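Long-range contact in acetamidase (Bacillus halodurans, PDB 2II1), which probably hydrolyses carbon-nitrogen bonds, other than peptide bonds, in linear amides, and binds calcium ions: residues A239-L250 and L264-Y272. Sequence-based numbering, arbitrary orientation.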
loop_
_atom_site.group_PDB
_atom_site.type_symbol
_atom_site.label_atom_id
_atom_site.label_comp_id
_atom_site.label_asym_id
_atom_site.label_seq_id
_atom_site.Cartn_x
_atom_site.Cartn_y
_atom_site.Cartn_z
ATOM N N ALA A 239 7.373 2.902 -6.365
ATOM C CA ALA A 239 6.134 3.643 -6.226
ATOM C C ALA A 239 5.950 4.673 -7.327
ATOM O O ALA A 239 4.908 4.692 -7.995
ATOM C CB ALA A 239 6.041 4.343 -4.790
ATOM N N VAL A 240 6.948 5.544 -7.512
ATOM C CA VAL A 240 6.901 6.546 -8.569
ATOM C C VAL A 240 6.803 5.929 -9.981
ATOM O O VAL A 240 6.028 6.416 -10.805
ATOM C CB VAL A 240 8.114 7.542 -8.491
ATOM C CG1 VAL A 240 8.135 8.425 -9.739
ATOM C CG2 VAL A 240 8.043 8.381 -7.195
ATOM N N GLN A 241 7.560 4.858 -10.258
ATOM C CA GLN A 241 7.439 4.137 -11.524
ATOM C C GLN A 241 6.064 3.482 -11.750
ATOM O O GLN A 241 5.528 3.616 -12.844
ATOM C CB GLN A 241 8.496 3.064 -11.693
ATOM C CG GLN A 241 8.601 2.565 -13.109
ATOM C CD GLN A 241 9.077 3.654 -14.079
ATOM O OE1 GLN A 241 10.100 4.293 -13.850
ATOM N NE2 GLN A 241 8.310 3.890 -15.126
ATOM N N ALA A 242 5.508 2.755 -10.779
ATOM C CA ALA A 242 4.173 2.162 -10.955
ATOM C C ALA A 242 3.115 3.203 -11.280
ATOM O O ALA A 242 2.173 2.945 -12.060
ATOM C CB ALA A 242 3.718 1.363 -9.691
ATOM N N THR A 243 3.223 4.331 -10.587
ATOM C CA THR A 243 2.312 5.446 -10.716
ATOM C C THR A 243 2.424 6.093 -12.113
ATOM O O THR A 243 1.418 6.338 -12.768
ATOM C CB THR A 243 2.543 6.500 -9.579
ATOM O OG1 THR A 243 2.442 5.845 -8.307
ATOM C CG2 THR A 243 1.528 7.640 -9.666
ATOM N N LYS A 244 3.641 6.371 -12.553
ATOM C CA LYS A 244 3.861 6.938 -13.881
ATOM C C LYS A 244 3.417 6.035 -15.017
ATOM O O LYS A 244 2.984 6.545 -16.042
ATOM C CB LYS A 244 5.316 7.325 -14.056
ATOM C CG LYS A 244 5.642 8.600 -13.258
ATOM C CD LYS A 244 7.094 9.033 -13.422
ATOM C CE LYS A 244 7.358 10.387 -12.764
ATOM N NZ LYS A 244 8.590 11.022 -13.324
ATOM N N ASN A 245 3.524 4.716 -14.826
ATOM C CA ASN A 245 3.036 3.702 -15.804
ATOM C C ASN A 245 1.520 3.728 -16.002
ATOM O O ASN A 245 1.004 3.626 -17.136
ATOM C CB ASN A 245 3.449 2.290 -15.387
ATOM C CG ASN A 245 4.943 2.037 -15.530
ATOM O OD1 ASN A 245 5.689 2.917 -15.940
ATOM N ND2 ASN A 245 5.378 0.809 -15.200
HETATM N N MSE A 246 0.806 3.862 -14.900
HETATM C CA MSE A 246 -0.643 4.056 -14.966
HETATM C C MSE A 246 -0.965 5.375 -15.665
HETATM O O MSE A 246 -1.742 5.425 -16.615
HETATM C CB MSE A 246 -1.263 4.015 -13.562
HETATM C CG MSE A 246 -2.781 4.042 -13.594
HETATM SE SE MSE A 246 -3.556 2.511 -14.560
HETATM C CE MSE A 246 -3.236 1.341 -13.051
ATOM N N ALA A 247 -0.354 6.453 -15.205
ATOM C CA ALA A 247 -0.688 7.804 -15.697
ATOM C C ALA A 247 -0.374 7.995 -17.209
ATOM O O ALA A 247 -1.128 8.634 -17.944
ATOM C CB ALA A 247 0.041 8.864 -14.823
ATOM N N THR A 248 0.764 7.468 -17.657
ATOM C CA THR A 248 1.155 7.606 -19.058
ATOM C C THR A 248 0.303 6.675 -19.919
ATOM O O THR A 248 -0.035 7.033 -21.031
ATOM C CB THR A 248 2.670 7.366 -19.311
ATOM O OG1 THR A 248 3.032 6.035 -18.931
ATOM C CG2 THR A 248 3.541 8.367 -18.547
ATOM N N PHE A 249 -0.046 5.502 -19.405
ATOM C CA PHE A 249 -1.038 4.615 -20.075
ATOM C C PHE A 249 -2.404 5.303 -20.350
ATOM O O PHE A 249 -2.887 5.353 -21.487
ATOM C CB PHE A 249 -1.252 3.329 -19.252
ATOM C CG PHE A 249 -2.417 2.497 -19.719
ATOM C CD1 PHE A 249 -2.573 2.185 -21.062
ATOM C CD2 PHE A 249 -3.338 2.020 -18.818
ATOM C CE1 PHE A 249 -3.679 1.406 -21.492
ATOM C CE2 PHE A 249 -4.431 1.248 -19.235
ATOM C CZ PHE A 249 -4.590 0.944 -20.584
ATOM N N LEU A 250 -3.018 5.802 -19.284
ATOM C CA LEU A 250 -4.279 6.545 -19.350
ATOM C C LEU A 250 -4.197 7.766 -20.292
ATOM O O LEU A 250 -5.104 8.018 -21.083
ATOM C CB LEU A 250 -4.678 7.002 -17.928
ATOM C CG LEU A 250 -5.561 6.111 -17.054
ATOM C CD1 LEU A 250 -5.885 6.801 -15.714
ATOM C CD2 LEU A 250 -6.840 5.748 -17.771
ATOM N N LEU A 264 -7.086 12.089 -11.714
ATOM C CA LEU A 264 -7.924 10.917 -11.538
ATOM C C LEU A 264 -7.247 9.919 -10.598
ATOM O O LEU A 264 -7.916 9.381 -9.722
ATOM C CB LEU A 264 -8.302 10.267 -12.874
ATOM C CG LEU A 264 -9.216 9.053 -12.721
ATOM C CD1 LEU A 264 -10.603 9.445 -12.224
ATOM C CD2 LEU A 264 -9.299 8.244 -14.037
ATOM N N LEU A 265 -5.942 9.694 -10.783
ATOM C CA LEU A 265 -5.170 8.748 -9.974
ATOM C C LEU A 265 -5.081 9.184 -8.506
ATOM O O LEU A 265 -5.329 8.387 -7.596
ATOM C CB LEU A 265 -3.736 8.599 -10.524
ATOM C CG LEU A 265 -3.543 7.986 -11.929
ATOM C CD1 LEU A 265 -2.085 7.558 -12.162
ATOM C CD2 LEU A 265 -4.490 6.847 -12.162
ATOM N N SER A 266 -4.690 10.438 -8.300
ATOM C CA SER A 266 -4.602 11.032 -6.966
ATOM C C SER A 266 -5.938 10.989 -6.244
ATOM O O SER A 266 -6.002 10.762 -5.020
ATOM C CB SER A 266 -4.098 12.458 -7.082
ATOM O OG SER A 266 -3.382 12.830 -5.936
ATOM N N GLY A 267 -7.018 11.185 -6.992
ATOM C CA GLY A 267 -8.356 11.176 -6.401
ATOM C C GLY A 267 -9.067 9.832 -6.246
ATOM O O GLY A 267 -9.925 9.687 -5.369
ATOM N N ALA A 268 -8.755 8.868 -7.111
ATOM C CA ALA A 268 -9.588 7.669 -7.263
ATOM C C ALA A 268 -8.765 6.378 -7.252
ATOM O O ALA A 268 -9.318 5.317 -7.102
ATOM C CB ALA A 268 -10.360 7.767 -8.606
ATOM N N GLY A 269 -7.453 6.462 -7.461
ATOM C CA GLY A 269 -6.630 5.271 -7.501
ATOM C C GLY A 269 -5.883 5.071 -6.216
ATOM O O GLY A 269 -5.843 5.967 -5.382
ATOM N N ASP A 270 -5.271 3.902 -6.054
ATOM C CA ASP A 270 -4.431 3.651 -4.875
ATOM C C ASP A 270 -3.068 3.063 -5.204
ATOM O O ASP A 270 -2.954 2.150 -6.022
ATOM C CB ASP A 270 -5.149 2.700 -3.941
ATOM C CG ASP A 270 -6.407 3.295 -3.360
ATOM O OD1 ASP A 270 -6.308 4.088 -2.401
ATOM O OD2 ASP A 270 -7.505 2.948 -3.842
ATOM N N LEU A 271 -2.035 3.561 -4.525
ATOM C CA LEU A 271 -0.706 3.032 -4.646
ATOM C C LEU A 271 -0.554 2.007 -3.548
ATOM O O LEU A 271 -0.766 2.306 -2.393
ATOM C CB LEU A 271 0.341 4.140 -4.457
ATOM C CG LEU A 271 1.810 3.767 -4.524
ATOM C CD1 LEU A 271 2.183 3.221 -5.893
ATOM C CD2 LEU A 271 2.605 5.029 -4.146
ATOM N N TYR A 272 -0.154 0.800 -3.932
ATOM C CA TYR A 272 0.059 -0.308 -3.012
ATOM C C TYR A 272 1.482 -0.846 -3.105
ATOM O O TYR A 272 2.166 -0.695 -4.115
ATOM C CB TYR A 272 -0.885 -1.470 -3.337
ATOM C CG TYR A 272 -2.367 -1.210 -3.135
ATOM C CD1 TYR A 272 -2.876 -0.890 -1.865
ATOM C CD2 TYR A 272 -3.260 -1.297 -4.199
ATOM C CE1 TYR A 272 -4.225 -0.662 -1.667
ATOM C CE2 TYR A 272 -4.621 -1.083 -4.007
ATOM C CZ TYR A 272 -5.089 -0.761 -2.740
ATOM O OH TYR A 272 -6.424 -0.557 -2.552
#
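With chi1 at -65°, L265 sets CG anti to its carbonyl carbon, and its two methyls reach helix 235-253; L271, with CG anti to the backbone N, delivers CD1 and CD2 about two turns nearer that helix's start. L265 is a knob in the hole formed by T243, M246, A247 and L250. Its CD1 lies 3.6 Å from A247 CB, while CD2 is 3.6 Å from M246 CG and 3.8 Å from L250 CD1. The bent selenomethionine M246 lies aslant over L265, whereas L250 and L265 run side by side, pointing opposite ways. L271 meets A239 CB through CD2 at 3.6 Å and T243 OG1 through CD1, also at 3.6 Å. That hydroxyl is turned back along its own helix: OG1 donates to A239 O at 2.7 Å, and because T243 N approaches the same oxygen from the opposite face of the carbonyl plane, A239 O is gripped twice. A valine in place of T243 would probably leave A239 O with the backbone N alone as donor in this helix, its side-chain tie lost. All nine touching residues are buried; F285 of strand 281-288 packs against T243, M246 and L265, and I192 of the second subunit against T243. The axes of helix segments 239-250 and 264-268 come within 11.1 Å at 119°; strand 270-272 lies closer, 9.2 Å from the axis of 239-250, at 141°. Helix 258-268 thus puts a single knob into a four-residue hole of helix 235-253, then turns into strand 270-275, which pairs with strand 281-288 and whose L271 also meets the second subunit, so that L265 and L271 together cover one side of helix 235-253 in the C-terminal part of this acetamidase/formamidase-family chain.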